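Local structure of cytosine deaminase (Klebsiella pneumoniae, 4R85) at residues L17-G22 with R368-L373; H25-Q30 with L364-P369; V237-T242 with S263-I268; N302-Q307 with D350-A355. The protein catalyses the hydrolytic deamination of cytosine and probably of 5-methylcytosine, using an iron(II) ion held in an amidohydrolase-fold active site. One frame throughout, in Å; residues are numbered along the deposited sequence.

The four contacts fall into two groups. Interactions 1 and 2 have centres about 8 Å apart and lie where the small N-terminal sheet meets the chain that returns from the barrel; they share R368 and P369, and D18 of the first is salt-bridged to R26 of the second. Interactions 3 and 4, with centres about 10 Å apart, belong to neighbouring barrel strands 266-269 and 303-305, joined where N266 OD1 accepts from N302 ND2 at 2.9 Å. H241 in interaction 3 binds the iron and touches 5-methylcytosine, whereas the C304 side chain in interaction 4 lies about 12 Å from the metal. Interactions 1 and 3 are centred about 30 Å apart, without touching.

Interaction 1: L17-G22 with R368-L373; sequences LDLQDG and RPANLL
The carbonyl of G22 receives the backbone N-H of A370, with A370 N to G22 O at 2.8 Å, in a nearly straight bond (173° at the hydrogen). P369 CA adds a longer C-H...O approach to the same oxygen, 3.6 Å from G22 O. G22 sits in the turn after strand 14-20 with positive phi (74°), a backbone shape that glycine adopts readily. A370, the centre of an inverse gamma turn, is small enough for its methyl to lie 3.4 Å from G22 O, CB to oxygen. The gamma turn brings the chain into strand 372-375, which follows helix 350-355 in the chain, and this contact joins that strand to the N-terminal sheet. Beyond the turn, leucines do the joining. CG of L372 lies between its backbone N and carbonyl carbon (chi1 71°), and its two methyls are shared out: CD2 meets L19 CD1 at 3.6 Å, while CD1 meets L17 CD1 at 3.8 Å. L19 CD1 also touches the methyl of A370, 4.0 Å from CB. Branched aliphatic chains suit this buried place, which I394 of strand 390-395 helps to cover by touching both L19 and L372.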
loop_
_atom_site.group_PDB
_atom_site.type_symbol
_atom_site.label_atom_id
_atom_site.label_comp_id
_atom_site.label_asym_id
_atom_site.label_seq_id
_atom_site.Cartn_x
_atom_site.Cartn_y
_atom_site.Cartn_z
ATOM N N LEU A 17 -7.265 -13.038 -29.516
ATOM C CA LEU A 17 -7.060 -14.333 -28.891
ATOM C C LEU A 17 -8.265 -15.225 -29.164
ATOM O O LEU A 17 -9.407 -14.838 -28.903
ATOM C CB LEU A 17 -6.878 -14.166 -27.372
ATOM C CG LEU A 17 -6.083 -12.932 -26.931
ATOM C CD1 LEU A 17 -6.009 -12.855 -25.411
ATOM C CD2 LEU A 17 -4.693 -12.952 -27.524
ATOM N N ASP A 18 -8.010 -16.415 -29.696
ATOM C CA ASP A 18 -9.072 -17.363 -30.003
ATOM C C ASP A 18 -9.033 -18.509 -29.010
ATOM O O ASP A 18 -8.033 -19.223 -28.919
ATOM C CB ASP A 18 -8.919 -17.904 -31.427
ATOM C CG ASP A 18 -9.238 -16.863 -32.480
ATOM O OD1 ASP A 18 -10.150 -16.039 -32.243
ATOM O OD2 ASP A 18 -8.579 -16.868 -33.545
ATOM N N LEU A 19 -10.116 -18.665 -28.253
ATOM C CA LEU A 19 -10.199 -19.711 -27.240
ATOM C C LEU A 19 -11.169 -20.784 -27.707
ATOM O O LEU A 19 -12.260 -20.483 -28.194
ATOM C CB LEU A 19 -10.657 -19.128 -25.904
ATOM C CG LEU A 19 -9.876 -17.905 -25.418
ATOM C CD1 LEU A 19 -10.335 -17.498 -24.022
ATOM C CD2 LEU A 19 -8.382 -18.165 -25.440
ATOM N N GLN A 20 -10.772 -22.038 -27.560
ATOM C CA GLN A 20 -11.575 -23.130 -28.076
ATOM C C GLN A 20 -11.279 -24.395 -27.296
ATOM O O GLN A 20 -10.121 -24.711 -27.053
ATOM C CB GLN A 20 -11.256 -23.332 -29.553
ATOM C CG GLN A 20 -11.993 -24.464 -30.215
ATOM C CD GLN A 20 -11.708 -24.518 -31.700
ATOM O OE1 GLN A 20 -11.440 -23.491 -32.331
ATOM N NE2 GLN A 20 -11.748 -25.718 -32.267
ATOM N N ASP A 21 -12.330 -25.107 -26.903
ATOM C CA ASP A 21 -12.180 -26.359 -26.164
ATOM C C ASP A 21 -11.282 -26.209 -24.933
ATOM O O ASP A 21 -10.427 -27.056 -24.671
ATOM C CB ASP A 21 -11.654 -27.467 -27.083
ATOM C CG ASP A 21 -12.632 -27.815 -28.187
ATOM O OD1 ASP A 21 -12.186 -28.186 -29.295
ATOM O OD2 ASP A 21 -13.853 -27.710 -27.945
ATOM N N GLY A 22 -11.472 -25.117 -24.198
ATOM C CA GLY A 22 -10.757 -24.892 -22.953
ATOM C C GLY A 22 -9.297 -24.501 -23.096
ATOM O O GLY A 22 -8.607 -24.302 -22.099
ATOM N N ARG A 368 -2.014 -23.833 -24.526
ATOM C CA ARG A 368 -2.134 -23.796 -23.065
ATOM C C ARG A 368 -3.585 -23.554 -22.633
ATOM O O ARG A 368 -4.402 -23.107 -23.443
ATOM C CB ARG A 368 -1.177 -22.743 -22.482
ATOM C CG ARG A 368 0.267 -23.001 -22.877
ATOM C CD ARG A 368 1.283 -22.315 -21.981
ATOM N NE ARG A 368 2.635 -22.545 -22.498
ATOM C CZ ARG A 368 3.737 -21.968 -22.031
ATOM N NH1 ARG A 368 3.670 -21.118 -21.014
ATOM N NH2 ARG A 368 4.913 -22.241 -22.589
ATOM N N PRO A 369 -3.917 -23.875 -21.367
ATOM C CA PRO A 369 -5.291 -23.690 -20.885
ATOM C C PRO A 369 -5.784 -22.260 -21.066
ATOM O O PRO A 369 -5.020 -21.305 -20.878
ATOM C CB PRO A 369 -5.183 -24.011 -19.392
ATOM C CG PRO A 369 -4.038 -24.941 -19.294
ATOM C CD PRO A 369 -3.061 -24.500 -20.342
ATOM N N ALA A 370 -7.052 -22.124 -21.435
ATOM C CA ALA A 370 -7.670 -20.816 -21.597
ATOM C C ALA A 370 -8.037 -20.218 -20.240
ATOM O O ALA A 370 -9.216 -20.096 -19.897
ATOM C CB ALA A 370 -8.895 -20.914 -22.498
ATOM N N ASN A 371 -7.008 -19.867 -19.470
ATOM C CA ASN A 371 -7.164 -19.184 -18.202
ATOM C C ASN A 371 -6.514 -17.821 -18.337
ATOM O O ASN A 371 -5.299 -17.733 -18.510
ATOM C CB ASN A 371 -6.453 -19.954 -17.084
ATOM C CG ASN A 371 -6.931 -21.389 -16.954
ATOM O OD1 ASN A 371 -8.023 -21.739 -17.400
ATOM N ND2 ASN A 371 -6.113 -22.230 -16.330
ATOM N N LEU A 372 -7.314 -16.763 -18.262
ATOM C CA LEU A 372 -6.791 -15.417 -18.447
ATOM C C LEU A 372 -7.724 -14.331 -17.913
ATOM O O LEU A 372 -8.910 -14.575 -17.651
ATOM C CB LEU A 372 -6.488 -15.163 -19.930
ATOM C CG LEU A 372 -7.679 -15.015 -20.883
ATOM C CD1 LEU A 372 -7.263 -14.256 -22.131
ATOM C CD2 LEU A 372 -8.256 -16.365 -21.270
ATOM N N LEU A 373 -7.169 -13.131 -17.760
ATOM C CA LEU A 373 -7.908 -11.981 -17.272
ATOM C C LEU A 373 -7.824 -10.839 -18.261
ATOM O O LEU A 373 -6.868 -10.735 -19.039
ATOM C CB LEU A 373 -7.322 -11.481 -15.948
ATOM C CG LEU A 373 -7.028 -12.475 -14.829
ATOM C CD1 LEU A 373 -6.391 -11.746 -13.657
ATOM C CD2 LEU A 373 -8.293 -13.204 -14.391
#

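Interaction 2: H25-Q30 with L364-P369; sequences HRITAQ and LAEGRP
Strand 23-29, at one margin of the four-stranded N-terminal sheet, receives a carboxylate from a type II turn at A365-R368: E366 OE2 accepts the backbone N-H of I27. The bond, I27 N to E366 OE2, is 2.9 Å long and almost straight (174°); the donor meets the anti side of the oxygen, 23° out of the carboxylate plane. E366 is extended beyond CG, which carries the carboxylate past R26 CA, 3.5 Å from OE2, to the strand backbone. Glutamate therefore suits this site by reach and by its acceptor oxygens. The turn itself is closed by R368 N donating to A365 O at 3.1 Å, and G367, with phi 96°, occupies the turn position where glycine is most at ease. On the strand, H25 and R26 both face D18 in a classic beta bulge. R26 NH1 forms a salt bridge with D18 OD2, while the side chains of R26 and E366 meet only through aliphatic CG and OE2, 3.9 Å apart. I27 sets its CD1 methyl on the backbone leading into the turn, 3.6 Å from L364 O and 4.0 Å from A365 CA. I27 also packs on F15 and L17 of strand 14-20, a fitting use of a beta-branched apolar residue.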
loop_
_atom_site.group_PDB
_atom_site.type_symbol
_atom_site.label_atom_id
_atom_site.label_comp_id
_atom_site.label_asym_id
_atom_site.label_seq_id
_atom_site.Cartn_x
_atom_site.Cartn_y
_atom_site.Cartn_z
ATOM N N HIS A 25 -6.416 -21.446 -28.579
ATOM C CA HIS A 25 -6.249 -22.018 -29.910
ATOM C C HIS A 25 -5.341 -21.183 -30.815
ATOM O O HIS A 25 -4.559 -21.729 -31.591
ATOM C CB HIS A 25 -7.605 -22.252 -30.578
ATOM C CG HIS A 25 -7.506 -22.951 -31.899
ATOM N ND1 HIS A 25 -7.359 -22.272 -33.090
ATOM C CD2 HIS A 25 -7.518 -24.267 -32.215
ATOM C CE1 HIS A 25 -7.291 -23.140 -34.083
ATOM N NE2 HIS A 25 -7.385 -24.358 -33.580
ATOM N N ARG A 26 -5.441 -19.863 -30.708
ATOM C CA ARG A 26 -4.701 -18.977 -31.594
ATOM C C ARG A 26 -4.519 -17.585 -30.993
ATOM O O ARG A 26 -5.440 -17.029 -30.399
ATOM C CB ARG A 26 -5.415 -18.868 -32.949
ATOM C CG ARG A 26 -4.619 -18.138 -34.018
ATOM C CD ARG A 26 -5.510 -17.662 -35.164
ATOM N NE ARG A 26 -5.835 -18.715 -36.124
ATOM C CZ ARG A 26 -6.990 -19.372 -36.156
ATOM N NH1 ARG A 26 -7.943 -19.091 -35.273
ATOM N NH2 ARG A 26 -7.196 -20.312 -37.074
ATOM N N ILE A 27 -3.319 -17.036 -31.153
ATOM C CA ILE A 27 -3.031 -15.653 -30.797
ATOM C C ILE A 27 -2.501 -14.954 -32.040
ATOM O O ILE A 27 -1.502 -15.385 -32.614
ATOM C CB ILE A 27 -1.960 -15.574 -29.702
ATOM C CG1 ILE A 27 -2.436 -16.293 -28.438
ATOM C CG2 ILE A 27 -1.599 -14.114 -29.405
ATOM C CD1 ILE A 27 -1.334 -16.555 -27.439
ATOM N N THR A 28 -3.166 -13.881 -32.464
ATOM C CA THR A 28 -2.786 -13.199 -33.699
ATOM C C THR A 28 -2.650 -11.691 -33.513
ATOM O O THR A 28 -3.535 -11.042 -32.952
ATOM C CB THR A 28 -3.813 -13.466 -34.811
ATOM O OG1 THR A 28 -4.192 -14.848 -34.785
ATOM C CG2 THR A 28 -3.234 -13.121 -36.188
ATOM N N ALA A 29 -1.543 -11.135 -33.991
ATOM C CA ALA A 29 -1.349 -9.691 -33.956
ATOM C C ALA A 29 -2.276 -9.005 -34.960
ATOM O O ALA A 29 -2.480 -9.508 -36.066
ATOM C CB ALA A 29 0.102 -9.342 -34.250
ATOM N N GLN A 30 -2.832 -7.860 -34.572
ATOM C CA GLN A 30 -3.685 -7.076 -35.461
ATOM C C GLN A 30 -2.916 -5.898 -36.038
ATOM O O GLN A 30 -1.954 -5.420 -35.433
ATOM C CB GLN A 30 -4.909 -6.546 -34.706
ATOM C CG GLN A 30 -5.631 -7.584 -33.871
ATOM C CD GLN A 30 -6.754 -6.987 -33.033
ATOM O OE1 GLN A 30 -7.437 -7.705 -32.301
ATOM N NE2 GLN A 30 -6.951 -5.673 -33.138
ATOM N N LEU A 364 -0.016 -17.226 -21.492
ATOM C CA LEU A 364 -0.739 -16.989 -22.737
ATOM C C LEU A 364 0.072 -17.452 -23.936
ATOM O O LEU A 364 0.772 -16.661 -24.568
ATOM C CB LEU A 364 -1.117 -15.515 -22.891
ATOM C CG LEU A 364 -1.935 -14.937 -21.734
ATOM C CD1 LEU A 364 -2.508 -13.587 -22.106
ATOM C CD2 LEU A 364 -3.046 -15.897 -21.321
ATOM N N ALA A 365 -0.037 -18.741 -24.237
ATOM C CA ALA A 365 0.608 -19.340 -25.397
ATOM C C ALA A 365 -0.382 -20.306 -26.008
ATOM O O ALA A 365 -1.189 -20.913 -25.301
ATOM C CB ALA A 365 1.862 -20.082 -24.975
ATOM N N GLU A 366 -0.331 -20.453 -27.325
ATOM C CA GLU A 366 -1.214 -21.393 -28.001
ATOM C C GLU A 366 -1.001 -22.801 -27.450
ATOM O O GLU A 366 0.128 -23.209 -27.193
ATOM C CB GLU A 366 -0.993 -21.342 -29.509
ATOM C CG GLU A 366 -1.326 -19.985 -30.106
ATOM C CD GLU A 366 -1.032 -19.908 -31.596
ATOM O OE1 GLU A 366 -0.573 -20.922 -32.169
ATOM O OE2 GLU A 366 -1.265 -18.832 -32.193
ATOM N N GLY A 367 -2.093 -23.520 -27.226
ATOM C CA GLY A 367 -2.011 -24.874 -26.713
ATOM C C GLY A 367 -2.174 -24.962 -25.210
ATOM O O GLY A 367 -2.438 -26.034 -24.674
ATOM N N ARG A 368 -2.014 -23.833 -24.526
ATOM C CA ARG A 368 -2.134 -23.796 -23.065
ATOM C C ARG A 368 -3.585 -23.554 -22.633
ATOM O O ARG A 368 -4.402 -23.107 -23.443
ATOM C CB ARG A 368 -1.177 -22.743 -22.482
ATOM C CG ARG A 368 0.267 -23.001 -22.877
ATOM C CD ARG A 368 1.283 -22.315 -21.981
ATOM N NE ARG A 368 2.635 -22.545 -22.498
ATOM C CZ ARG A 368 3.737 -21.968 -22.031
ATOM N NH1 ARG A 368 3.670 -21.118 -21.014
ATOM N NH2 ARG A 368 4.913 -22.241 -22.589
ATOM N N PRO A 369 -3.917 -23.875 -21.367
ATOM C CA PRO A 369 -5.291 -23.690 -20.885
ATOM C C PRO A 369 -5.784 -22.260 -21.066
ATOM O O PRO A 369 -5.020 -21.305 -20.878
ATOM C CB PRO A 369 -5.183 -24.011 -19.392
ATOM C CG PRO A 369 -4.038 -24.941 -19.294
ATOM C CD PRO A 369 -3.061 -24.500 -20.342
#

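Interaction 3: V237-T242 with S263-I268; sequences VTASHT and SGINFI. With FE2 (Fe (II) ion), chain H.
With CG1 of I265 set between its backbone N and carbonyl carbon (chi1 73°), CD1 reaches the A239 methyl while CG2 lies 3.7 Å from V237 CG1. T238 has CG2 anti to its backbone N, which turns that methyl onto I268 CG1, also 3.7 Å away. These contacts flank two parallel strands, 237-240 and 266-268, whose axes are inclined by 30°. Their backbones alternate as donor and acceptor: N266 N reaches V237 O at 2.9 Å, A239 N reaches N266 O, I268 N reaches A239 O, and H241 N reaches I268 O. V237 O also takes a weak bond from N266 ND2; the other end of that amide, OD1, accepts from N302 ND2, and an asparagine can thus serve both neighbouring strands. Alanine at 239 leaves room for I265 and F267 on its side of the sheet. T242 OG1 approaches the edge of the F267 ring, 3.9 Å from CD1. A water bridges the strand ends, giving A239 O and I268 O a further donor and accepting from T242 OG1 at 2.7 Å; T242 OG1 also bonds to T291. On the face of the sheet that carries T238 and I268, S240 OG bonds to D207 and to H56, an iron ligand, perhaps positioning that imidazole. H241, leaving the strand with positive phi, binds iron through NE2 at 2.5 Å, the metal lying in its ring plane. H56, H58, H209 and D308 complete the site. Parallel strands linked through helix 250-263 form a beta-alpha-beta crossover, with a metal ligand at the C-terminal strand end, as in the amidohydrolase TIM barrel.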
loop_
_atom_site.group_PDB
_atom_site.type_symbol
_atom_site.label_atom_id
_atom_site.label_comp_id
_atom_site.label_asym_id
_atom_site.label_seq_id
_atom_site.Cartn_x
_atom_site.Cartn_y
_atom_site.Cartn_z
ATOM N N VAL A 237 11.739 -26.288 -5.030
ATOM C CA VAL A 237 11.937 -25.764 -3.683
ATOM C C VAL A 237 11.731 -24.256 -3.620
ATOM O O VAL A 237 12.276 -23.517 -4.432
ATOM C CB VAL A 237 13.356 -26.104 -3.161
ATOM C CG1 VAL A 237 13.596 -25.473 -1.779
ATOM C CG2 VAL A 237 13.537 -27.628 -3.097
ATOM N N THR A 238 10.937 -23.812 -2.651
ATOM C CA THR A 238 10.742 -22.388 -2.410
ATOM C C THR A 238 11.107 -22.043 -0.974
ATOM O O THR A 238 10.808 -22.806 -0.045
ATOM C CB THR A 238 9.285 -21.951 -2.698
ATOM O OG1 THR A 238 8.975 -22.184 -4.080
ATOM C CG2 THR A 238 9.094 -20.464 -2.394
ATOM N N ALA A 239 11.775 -20.903 -0.799
ATOM C CA ALA A 239 11.995 -20.329 0.522
ATOM C C ALA A 239 11.063 -19.135 0.691
ATOM O O ALA A 239 11.148 -18.157 -0.063
ATOM C CB ALA A 239 13.461 -19.897 0.678
ATOM N N SER A 240 10.170 -19.207 1.676
ATOM C CA SER A 240 9.249 -18.112 1.944
ATOM C C SER A 240 9.743 -17.330 3.151
ATOM O O SER A 240 10.392 -17.896 4.022
ATOM C CB SER A 240 7.842 -18.653 2.220
ATOM O OG SER A 240 7.238 -19.190 1.047
ATOM N N HIS A 241 9.463 -16.028 3.186
ATOM C CA HIS A 241 9.752 -15.210 4.379
ATOM C C HIS A 241 11.204 -15.275 4.801
ATOM O O HIS A 241 11.500 -15.596 5.956
ATOM C CB HIS A 241 9.000 -15.704 5.614
ATOM C CG HIS A 241 7.513 -15.642 5.521
ATOM N ND1 HIS A 241 6.815 -14.455 5.480
ATOM C CD2 HIS A 241 6.584 -16.625 5.544
ATOM C CE1 HIS A 241 5.517 -14.709 5.456
ATOM N NE2 HIS A 241 5.352 -16.019 5.488
ATOM N N THR A 242 12.115 -14.989 3.894
ATOM C CA THR A 242 13.517 -14.934 4.267
ATOM C C THR A 242 13.823 -13.557 4.839
ATOM O O THR A 242 14.758 -12.900 4.404
ATOM C CB THR A 242 14.408 -15.257 3.046
ATOM O OG1 THR A 242 14.028 -14.435 1.930
ATOM C CG2 THR A 242 14.211 -16.719 2.656
ATOM N N SER A 263 21.657 -23.050 -6.554
ATOM C CA SER A 263 20.654 -23.989 -6.040
ATOM C C SER A 263 19.396 -24.026 -6.907
ATOM O O SER A 263 18.721 -25.056 -7.005
ATOM C CB SER A 263 20.269 -23.628 -4.607
ATOM O OG SER A 263 19.426 -22.483 -4.593
ATOM N N GLY A 264 19.077 -22.893 -7.519
ATOM C CA GLY A 264 17.920 -22.793 -8.390
ATOM C C GLY A 264 16.595 -22.660 -7.657
ATOM O O GLY A 264 15.545 -22.719 -8.294
ATOM N N ILE A 265 16.628 -22.463 -6.337
ATOM C CA ILE A 265 15.377 -22.346 -5.574
ATOM C C ILE A 265 14.643 -21.026 -5.811
ATOM O O ILE A 265 15.230 -20.055 -6.302
ATOM C CB ILE A 265 15.575 -22.555 -4.050
ATOM C CG1 ILE A 265 16.278 -21.355 -3.401
ATOM C CG2 ILE A 265 16.301 -23.867 -3.773
ATOM C CD1 ILE A 265 16.345 -21.440 -1.872
ATOM N N ASN A 266 13.356 -21.008 -5.461
ATOM C CA ASN A 266 12.516 -19.825 -5.610
ATOM C C ASN A 266 12.360 -19.112 -4.278
ATOM O O ASN A 266 12.593 -19.701 -3.227
ATOM C CB ASN A 266 11.118 -20.210 -6.124
ATOM C CG ASN A 266 11.162 -20.977 -7.434
ATOM O OD1 ASN A 266 11.273 -20.387 -8.505
ATOM N ND2 ASN A 266 11.060 -22.295 -7.351
ATOM N N PHE A 267 11.959 -17.846 -4.336
ATOM C CA PHE A 267 11.736 -17.040 -3.145
ATOM C C PHE A 267 10.360 -16.397 -3.169
ATOM O O PHE A 267 9.904 -15.916 -4.201
ATOM C CB PHE A 267 12.814 -15.956 -3.024
ATOM C CG PHE A 267 14.164 -16.497 -2.670
ATOM C CD1 PHE A 267 14.647 -16.383 -1.379
ATOM C CD2 PHE A 267 14.935 -17.157 -3.621
ATOM C CE1 PHE A 267 15.888 -16.891 -1.047
ATOM C CE2 PHE A 267 16.164 -17.687 -3.290
ATOM C CZ PHE A 267 16.648 -17.541 -2.006
ATOM N N ILE A 268 9.688 -16.390 -2.022
ATOM C CA ILE A 268 8.441 -15.650 -1.909
ATOM C C ILE A 268 8.580 -14.596 -0.814
ATOM O O ILE A 268 9.074 -14.883 0.276
ATOM C CB ILE A 268 7.247 -16.585 -1.627
ATOM C CG1 ILE A 268 6.995 -17.506 -2.838
ATOM C CG2 ILE A 268 5.993 -15.769 -1.302
ATOM C CD1 ILE A 268 5.941 -18.573 -2.573
HETATM FE FE FE2 H . 3.361 -17.507 5.814
HETATM O O HOH W 1 11.923 -15.370 0.614
#

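Interaction 4: N302-Q307 with D350-A355; sequences NVCFAQ and DNSARA
N302 CB lies over one face of the R354 guanidinium, 3.8 Å from NH1, and from there the asparagine runs back along the arginine in the opposite direction. Its CG, anti to the backbone N, which directs the amide toward the helix, comes 3.7 Å from R354 CD, the amide and guanidinium planes being stacked only 17° apart. At the tip the branches divide. OD1 faces the base of N351, 3.1 Å from CB, while ND2 donates to N351 O at 2.8 Å in a nearly straight bond (176°) that lies in the amide plane. N351 O also accepts the helical bond from A355 N, the two donors arriving from opposite faces of the carbonyl plane. ND2 also donates to N266 OD1 on the adjacent strand.

N351 returns the bond: its ND2 donates to V303 O at 2.9 Å, in the carbonyl plane. Helix 350-355 thus crosses strand 303-305 at 109° with an asparagine bond in each direction. Further along, C304 turns its CB toward S352 OG, 3.1 Å away. S352 OG donates to a water at 2.6 Å, and that water in turn donates to F305 O. Cysteine and alanine suit the close approach of strand and helix: C304 SG packs against A355 CB of the helix and against I268 of the adjacent strand.

The side-chain amides donate to one carbonyl on the helix, N351, and one on the strand, V303, giving polar atoms of this largely buried crossing their partners. With ND2 gripped by two acceptors and its flat group stacked on R354, the rotation of the N302 amide is probably well fixed.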
loop_
_atom_site.group_PDB
_atom_site.type_symbol
_atom_site.label_atom_id
_atom_site.label_comp_id
_atom_site.label_asym_id
_atom_site.label_seq_id
_atom_site.Cartn_x
_atom_site.Cartn_y
_atom_site.Cartn_z
ATOM N N ASN A 302 14.538 -16.303 -9.126
ATOM C CA ASN A 302 13.095 -16.099 -9.190
ATOM C C ASN A 302 12.515 -15.696 -7.838
ATOM O O ASN A 302 12.646 -16.433 -6.865
ATOM C CB ASN A 302 12.393 -17.363 -9.661
ATOM C CG ASN A 302 10.941 -17.114 -10.009
ATOM O OD1 ASN A 302 10.629 -16.205 -10.773
ATOM N ND2 ASN A 302 10.047 -17.905 -9.434
ATOM N N VAL A 303 11.856 -14.541 -7.792
ATOM C CA VAL A 303 11.225 -14.066 -6.553
ATOM C C VAL A 303 9.826 -13.533 -6.886
ATOM O O VAL A 303 9.579 -13.068 -8.001
ATOM C CB VAL A 303 12.109 -12.990 -5.843
ATOM C CG1 VAL A 303 12.328 -11.781 -6.750
ATOM C CG2 VAL A 303 11.522 -12.560 -4.491
ATOM N N CYS A 304 8.894 -13.642 -5.948
ATOM C CA CYS A 304 7.552 -13.129 -6.189
ATOM C C CYS A 304 6.897 -12.646 -4.896
ATOM O O CYS A 304 7.467 -12.813 -3.823
ATOM C CB CYS A 304 6.701 -14.193 -6.880
ATOM S SG CYS A 304 6.470 -15.672 -5.881
ATOM N N PHE A 305 5.719 -12.032 -5.008
ATOM C CA PHE A 305 5.022 -11.459 -3.849
ATOM C C PHE A 305 3.757 -12.231 -3.501
ATOM O O PHE A 305 3.098 -12.789 -4.381
ATOM C CB PHE A 305 4.628 -10.008 -4.114
ATOM C CG PHE A 305 5.782 -9.055 -4.185
ATOM C CD1 PHE A 305 6.706 -8.985 -3.151
ATOM C CD2 PHE A 305 5.944 -8.217 -5.289
ATOM C CE1 PHE A 305 7.777 -8.100 -3.208
ATOM C CE2 PHE A 305 7.011 -7.321 -5.353
ATOM C CZ PHE A 305 7.931 -7.269 -4.312
ATOM N N ALA A 306 3.402 -12.236 -2.216
ATOM C CA ALA A 306 2.225 -12.960 -1.768
ATOM C C ALA A 306 1.530 -12.229 -0.625
ATOM O O ALA A 306 2.139 -11.419 0.068
ATOM C CB ALA A 306 2.613 -14.362 -1.323
ATOM N N GLN A 307 0.252 -12.531 -0.430
ATOM C CA GLN A 307 -0.531 -11.900 0.632
ATOM C C GLN A 307 -0.267 -12.454 2.034
ATOM O O GLN A 307 -0.296 -11.698 2.995
ATOM C CB GLN A 307 -2.032 -11.961 0.308
ATOM C CG GLN A 307 -2.389 -11.150 -0.939
ATOM C CD GLN A 307 -3.809 -11.354 -1.406
ATOM O OE1 GLN A 307 -4.748 -10.824 -0.815
ATOM N NE2 GLN A 307 -3.975 -12.112 -2.478
ATOM N N ASP A 350 3.926 -14.432 -13.719
ATOM C CA ASP A 350 4.949 -15.362 -14.211
ATOM C C ASP A 350 5.856 -15.959 -13.142
ATOM O O ASP A 350 6.076 -17.171 -13.126
ATOM C CB ASP A 350 5.840 -14.692 -15.272
ATOM C CG ASP A 350 5.062 -14.216 -16.487
ATOM O OD1 ASP A 350 3.881 -14.599 -16.649
ATOM O OD2 ASP A 350 5.648 -13.462 -17.294
ATOM N N ASN A 351 6.410 -15.116 -12.270
ATOM C CA ASN A 351 7.388 -15.599 -11.304
ATOM C C ASN A 351 6.713 -16.497 -10.275
ATOM O O ASN A 351 7.277 -17.493 -9.824
ATOM C CB ASN A 351 8.058 -14.431 -10.589
ATOM C CG ASN A 351 8.942 -13.612 -11.507
ATOM O OD1 ASN A 351 8.937 -13.796 -12.726
ATOM N ND2 ASN A 351 9.719 -12.705 -10.920
ATOM N N SER A 352 5.501 -16.119 -9.893
ATOM C CA SER A 352 4.706 -16.911 -8.961
ATOM C C SER A 352 4.315 -18.267 -9.565
ATOM O O SER A 352 4.346 -19.297 -8.880
ATOM C CB SER A 352 3.467 -16.121 -8.552
ATOM O OG SER A 352 3.837 -14.889 -7.965
ATOM N N ALA A 353 3.950 -18.273 -10.842
ATOM C CA ALA A 353 3.644 -19.533 -11.519
ATOM C C ALA A 353 4.861 -20.459 -11.550
ATOM O O ALA A 353 4.729 -21.674 -11.462
ATOM C CB ALA A 353 3.122 -19.286 -12.931
ATOM N N ARG A 354 6.050 -19.876 -11.681
ATOM C CA ARG A 354 7.274 -20.668 -11.679
ATOM C C ARG A 354 7.524 -21.294 -10.304
ATOM O O ARG A 354 7.965 -22.440 -10.205
ATOM C CB ARG A 354 8.460 -19.800 -12.087
ATOM C CG ARG A 354 9.782 -20.539 -12.135
ATOM C CD ARG A 354 10.865 -19.648 -12.753
ATOM N NE ARG A 354 12.207 -20.164 -12.492
ATOM C CZ ARG A 354 13.332 -19.497 -12.733
ATOM N NH1 ARG A 354 13.292 -18.267 -13.234
ATOM N NH2 ARG A 354 14.503 -20.058 -12.457
ATOM N N ALA A 355 7.248 -20.533 -9.250
ATOM C CA ALA A 355 7.411 -21.022 -7.877
ATOM C C ALA A 355 6.479 -22.205 -7.633
ATOM O O ALA A 355 6.827 -23.159 -6.941
ATOM C CB ALA A 355 7.140 -19.907 -6.884
HETATM O O HOH W 2 1.972 -13.551 -6.754
#